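Lmo1076 protein (Listeria monocytogenes serovar 1/2a, PDB 5JQC) is a putative secreted autolysin, probably a hydrolase of amidase type involved in cell-wall turnover, represented here by a part carrying three SH3-like GW domains. Local coordinates at residues V178-Q183 with V206-S211; T109-A114 with N142-I147. One frame throughout, in Å; residues are numbered along the deposited sequence.

Contact 1: residues V178-Q183 with V206-S211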
loop_
_atom_site.group_PDB
_atom_site.type_symbol
_atom_site.label_atom_id
_atom_site.label_comp_id
_atom_site.label_asym_id
_atom_site.label_seq_id
_atom_site.Cartn_x
_atom_site.Cartn_y
_atom_site.Cartn_z
ATOM N N VAL A 178 4.399 9.046 8.730
ATOM C CA VAL A 178 4.850 9.646 7.478
ATOM C C VAL A 178 5.372 11.052 7.739
ATOM O O VAL A 178 4.704 11.868 8.398
ATOM C CB VAL A 178 3.721 9.667 6.442
ATOM C CG1 VAL A 178 4.269 10.117 5.087
ATOM C CG2 VAL A 178 3.072 8.286 6.340
ATOM N N TYR A 179 6.570 11.341 7.223
ATOM C CA TYR A 179 7.123 12.681 7.315
ATOM C C TYR A 179 6.414 13.605 6.338
ATOM O O TYR A 179 6.068 13.200 5.225
ATOM C CB TYR A 179 8.626 12.677 7.024
ATOM C CG TYR A 179 9.404 11.769 7.963
ATOM C CD1 TYR A 179 9.342 11.944 9.331
ATOM C CD2 TYR A 179 10.211 10.753 7.466
ATOM C CE1 TYR A 179 10.053 11.134 10.177
ATOM C CE2 TYR A 179 10.915 9.939 8.291
ATOM C CZ TYR A 179 10.842 10.126 9.651
ATOM O OH TYR A 179 11.567 9.311 10.487
ATOM N N ASP A 180 6.177 14.844 6.788
ATOM C CA ASP A 180 5.756 15.925 5.901
ATOM C C ASP A 180 6.874 16.251 4.937
ATOM O O ASP A 180 8.040 16.330 5.339
ATOM C CB ASP A 180 5.448 17.208 6.675
ATOM C CG ASP A 180 4.394 17.030 7.730
ATOM O OD1 ASP A 180 3.389 16.328 7.467
ATOM O OD2 ASP A 180 4.576 17.633 8.818
ATOM N N LYS A 181 6.515 16.495 3.670
ATOM C CA LYS A 181 7.475 17.036 2.702
ATOM C C LYS A 181 7.680 18.530 2.919
ATOM O O LYS A 181 6.771 19.245 3.363
ATOM C CB LYS A 181 7.012 16.812 1.262
ATOM C CG LYS A 181 6.878 15.354 0.877
ATOM C CD LYS A 181 6.298 15.253 -0.519
ATOM C CE LYS A 181 6.382 13.835 -1.059
ATOM N NZ LYS A 181 7.802 13.436 -1.288
ATOM N N ILE A 182 8.889 18.999 2.608
ATOM C CA ILE A 182 9.130 20.432 2.505
ATOM C C ILE A 182 8.541 20.881 1.168
ATOM O O ILE A 182 9.035 20.508 0.097
ATOM C CB ILE A 182 10.622 20.773 2.612
ATOM C CG1 ILE A 182 11.184 20.230 3.935
ATOM C CG2 ILE A 182 10.828 22.276 2.505
ATOM C CD1 ILE A 182 12.645 20.457 4.124
ATOM N N GLN A 183 7.467 21.670 1.227
ATOM C CA GLN A 183 6.803 22.117 0.006
ATOM C C GLN A 183 7.609 23.191 -0.715
ATOM O O GLN A 183 7.638 23.237 -1.954
ATOM C CB GLN A 183 5.416 22.632 0.357
ATOM C CG GLN A 183 4.469 21.499 0.764
ATOM C CD GLN A 183 3.259 21.983 1.531
ATOM O OE1 GLN A 183 3.256 23.089 2.082
ATOM N NE2 GLN A 183 2.217 21.148 1.577
ATOM N N VAL A 206 13.638 21.131 9.574
ATOM C CA VAL A 206 12.271 21.612 9.404
ATOM C C VAL A 206 11.331 20.623 10.068
ATOM O O VAL A 206 11.502 19.406 9.926
ATOM C CB VAL A 206 11.935 21.790 7.919
ATOM C CG1 VAL A 206 10.483 22.203 7.743
ATOM C CG2 VAL A 206 12.892 22.816 7.246
ATOM N N TYR A 207 10.339 21.135 10.804
ATOM C CA TYR A 207 9.611 20.301 11.761
ATOM C C TYR A 207 8.886 19.146 11.072
ATOM O O TYR A 207 8.111 19.347 10.124
ATOM C CB TYR A 207 8.613 21.142 12.556
ATOM C CG TYR A 207 7.690 20.310 13.440
ATOM C CD1 TYR A 207 8.142 19.774 14.648
ATOM C CD2 TYR A 207 6.369 20.058 13.064
ATOM C CE1 TYR A 207 7.294 19.008 15.460
ATOM C CE2 TYR A 207 5.522 19.296 13.859
ATOM C CZ TYR A 207 5.988 18.774 15.053
ATOM O OH TYR A 207 5.148 18.025 15.841
ATOM N N ASN A 208 9.179 17.928 11.545
ATOM C CA ASN A 208 8.484 16.698 11.161
ATOM C C ASN A 208 8.766 16.299 9.717
ATOM O O ASN A 208 7.929 15.669 9.049
ATOM C CB ASN A 208 6.974 16.808 11.404
ATOM C CG ASN A 208 6.308 15.454 11.498
ATOM O OD1 ASN A 208 5.314 15.194 10.819
ATOM N ND2 ASN A 208 6.861 14.578 12.315
ATOM N N THR A 209 9.950 16.646 9.224
ATOM C CA THR A 209 10.361 16.244 7.890
ATOM C C THR A 209 11.344 15.069 7.902
ATOM O O THR A 209 11.672 14.542 6.829
ATOM C CB THR A 209 10.968 17.452 7.153
ATOM O OG1 THR A 209 12.096 17.937 7.883
ATOM C CG2 THR A 209 9.958 18.589 7.072
ATOM N N SER A 210 11.798 14.629 9.078
ATOM C CA SER A 210 12.773 13.547 9.176
ATOM C C SER A 210 12.732 12.989 10.592
ATOM O O SER A 210 12.009 13.494 11.458
ATOM C CB SER A 210 14.183 14.028 8.826
ATOM O OG SER A 210 14.617 14.918 9.826
ATOM N N SER A 211 13.512 11.927 10.818
ATOM C CA SER A 211 13.553 11.306 12.141
ATOM C C SER A 211 14.081 12.270 13.199
ATOM O O SER A 211 13.587 12.283 14.333
ATOM C CB SER A 211 14.415 10.047 12.103
ATOM O OG SER A 211 14.580 9.541 13.408
HETATM O O HOH W 1 10.144 14.842 4.232
#
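Tyr179 meets the backbone of Ser210 broadside, and this aromatic packing is the first of three kinds of interaction joining 178-183 to 206-211. Ser210 CA sits 3.7 Å above the centre of the phenol ring. With CG beside the backbone N (chi1 -58°), the ring lies over the backbone of Ser210, and its hydroxyl is hydrogen-bonded to Asp144.

The polar links are mostly backbone. Asp180 N donates to Asn208 O at 3.0 Å, a bent bond with 136° at the hydrogen, and one water donates to both Asp180 O and Thr209 O. Asn208 O is presented by a type II beta turn from Val206 to Thr209. Thr209 OG1 donates to Val206 O at 2.6 Å, on the same face of the carbonyl plane as the turn's own N-H bond. The turn belongs to the third GW domain, whereas 178-183 connects the last strand of the second SH3-like sheet, 176-178, to strand 184-194 of the next. Asp180 adds a charged tie through OD1, in a salt bridge with Arg238.

Apolar contacts lie further along. Ile182 CG1 passes Thr209 CG2 at 3.7 Å, while Ile182 CD1 reaches Val206 CG2 at 3.9 Å.

Contact 2: residues T109-A114 with N142-I147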
loop_
_atom_site.group_PDB
_atom_site.type_symbol
_atom_site.label_atom_id
_atom_site.label_comp_id
_atom_site.label_asym_id
_atom_site.label_seq_id
_atom_site.Cartn_x
_atom_site.Cartn_y
_atom_site.Cartn_z
ATOM N N THR A 109 8.132 9.269 2.530
ATOM C CA THR A 109 9.035 8.666 3.491
ATOM C C THR A 109 8.440 8.785 4.882
ATOM O O THR A 109 7.628 9.676 5.163
ATOM C CB THR A 109 10.435 9.302 3.465
ATOM O OG1 THR A 109 10.425 10.546 4.182
ATOM C CG2 THR A 109 10.879 9.550 2.035
ATOM N N GLY A 110 8.857 7.878 5.753
ATOM C CA GLY A 110 8.376 7.911 7.117
ATOM C C GLY A 110 9.170 6.948 7.962
ATOM O O GLY A 110 10.141 6.335 7.509
ATOM N N LYS A 111 8.747 6.830 9.214
ATOM C CA LYS A 111 9.372 5.935 10.178
ATOM C C LYS A 111 8.381 4.825 10.511
ATOM O O LYS A 111 7.197 5.097 10.734
ATOM C CB LYS A 111 9.784 6.692 11.442
ATOM C CG LYS A 111 10.299 5.794 12.565
ATOM C CD LYS A 111 11.021 6.573 13.661
ATOM C CE LYS A 111 12.264 7.270 13.109
ATOM N NZ LYS A 111 13.048 7.941 14.195
ATOM N N ILE A 112 8.853 3.580 10.506
ATOM C CA ILE A 112 8.016 2.455 10.900
ATOM C C ILE A 112 7.903 2.484 12.416
ATOM O O ILE A 112 8.886 2.241 13.115
ATOM C CB ILE A 112 8.598 1.128 10.416
ATOM C CG1 ILE A 112 8.605 1.093 8.890
ATOM C CG2 ILE A 112 7.801 -0.018 11.017
ATOM C CD1 ILE A 112 9.328 -0.080 8.310
ATOM N N THR A 113 6.721 2.802 12.931
ATOM C CA THR A 113 6.527 2.922 14.365
ATOM C C THR A 113 5.681 1.809 14.965
ATOM O O THR A 113 5.637 1.686 16.194
ATOM C CB THR A 113 5.896 4.276 14.709
ATOM O OG1 THR A 113 4.915 4.613 13.720
ATOM C CG2 THR A 113 6.960 5.351 14.768
ATOM N N ALA A 114 5.019 0.992 14.151
ATOM C CA ALA A 114 4.326 -0.163 14.696
ATOM C C ALA A 114 4.544 -1.375 13.807
ATOM O O ALA A 114 3.615 -2.141 13.544
ATOM C CB ALA A 114 2.837 0.120 14.875
ATOM N N ASN A 142 10.947 1.108 14.088
ATOM C CA ASN A 142 11.613 2.399 14.258
ATOM C C ASN A 142 12.641 2.701 13.175
ATOM O O ASN A 142 13.404 3.656 13.314
ATOM C CB ASN A 142 12.243 2.518 15.645
ATOM C CG ASN A 142 11.203 2.691 16.732
ATOM O OD1 ASN A 142 10.224 3.421 16.566
ATOM N ND2 ASN A 142 11.402 2.009 17.857
ATOM N N LYS A 143 12.650 1.962 12.061
ATOM C CA LYS A 143 13.518 2.281 10.932
ATOM C C LYS A 143 12.837 3.264 9.985
ATOM O O LYS A 143 11.604 3.311 9.883
ATOM C CB LYS A 143 13.910 1.027 10.138
ATOM C CG LYS A 143 14.732 0.008 10.906
ATOM C CD LYS A 143 15.689 -0.760 9.983
ATOM C CE LYS A 143 16.766 -1.490 10.800
ATOM N NZ LYS A 143 17.851 -2.077 9.951
ATOM N N ASP A 144 13.656 4.028 9.269
ATOM C CA ASP A 144 13.141 4.868 8.196
ATOM C C ASP A 144 12.827 4.032 6.970
ATOM O O ASP A 144 13.453 3.002 6.713
ATOM C CB ASP A 144 14.146 5.958 7.827
ATOM C CG ASP A 144 14.006 7.174 8.702
ATOM O OD1 ASP A 144 13.173 7.135 9.643
ATOM O OD2 ASP A 144 14.738 8.152 8.466
ATOM N N ALA A 145 11.849 4.492 6.199
ATOM C CA ALA A 145 11.395 3.731 5.050
ATOM C C ALA A 145 10.869 4.679 3.990
ATOM O O ALA A 145 10.408 5.787 4.292
ATOM C CB ALA A 145 10.320 2.714 5.455
ATOM N N LYS A 146 10.960 4.238 2.742
ATOM C CA LYS A 146 10.379 4.946 1.617
ATOM C C LYS A 146 9.113 4.210 1.192
ATOM O O LYS A 146 9.146 3.001 0.940
ATOM C CB LYS A 146 11.375 5.048 0.462
ATOM C CG LYS A 146 10.883 5.936 -0.656
ATOM C CD LYS A 146 11.851 5.969 -1.829
ATOM C CE LYS A 146 11.279 6.799 -2.962
ATOM N NZ LYS A 146 12.035 6.608 -4.228
ATOM N N ILE A 147 8.006 4.936 1.128
ATOM C CA ILE A 147 6.713 4.376 0.760
ATOM C C ILE A 147 6.505 4.616 -0.731
ATOM O O ILE A 147 6.479 5.766 -1.183
ATOM C CB ILE A 147 5.598 5.017 1.596
ATOM C CG1 ILE A 147 5.693 4.533 3.053
ATOM C CG2 ILE A 147 4.247 4.755 0.955
ATOM C CD1 ILE A 147 5.365 5.604 4.095
#
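Gly110 and Ala145 form the hydrogen-bonded pair at the middle of this antiparallel ladder, each donating its N-H to the other's carbonyl. Gly110 N lies 3.0 Å from Ala145 O, and the return bond from Ala145 N to Gly110 O is of similar length. Thr109 with Lys146 and Lys111 with Asp144 are the flanking non-hydrogen-bonded pairs. At the strand end, Ile112 N points almost straight at Lys143 O (2.8 Å, 172° at the hydrogen).

Here the regular register breaks. Asn142 N, rather than the N-H of the next residue, donates to Ile112 O, through a bent bond whose 2.5 Å length is doubtful. Asn142 has a positive phi (62°), and this pattern is that of a G1 beta bulge. The ladder joins strand 103-112 to strand 144-153, the middle strand of the five-stranded antiparallel sheet of the second GW domain, and the sheet is strongly twisted here.

On one face, the Lys111 chain is extended until it bends at chi3 (-62°), bringing CE to 3.6 Å from Asp144 OD1. The charged atoms themselves do not touch; Lys111 NZ points to Ser211 OG, probably a hydrogen bond, though the modelled distance is too short to trust, and Asp144 OD1 accepts from the Tyr179 hydroxyl. On the other face, Ile112 CD1 meets Ala145 CB at 4.1 Å. Phe161 and Phe176 pack against this isoleucine, while Ile147 rests on Leu106, Leu108 and Phe176. Beyond the pair, strand 176-178 lies along the other edge of 103-112, where Lys111 bonds through its backbone with His177.

Overall arrangement
Contact 2 closes before contact 1 opens along the chain, and their centres are 12 Å apart. Together they illustrate how a linker can be secured to the domains it joins: contact 2 is a strand pairing inside the second GW domain, and contact 1 holds the following linker against the third. Two side-chain links join them. Tyr179 OH probably bonds Asp144 OD1 at 2.8 Å and packs 3.3 Å from Lys111 CB. Ser211 OG lies near Lys111 NZ, too close to trust, Ser211 being modelled in two conformers. Diethylene glycol lies about 3 Å (nearest atoms) from the Tyr207 side chain, as does glycerol, probably from the crystallisation liquor, from that of Thr113.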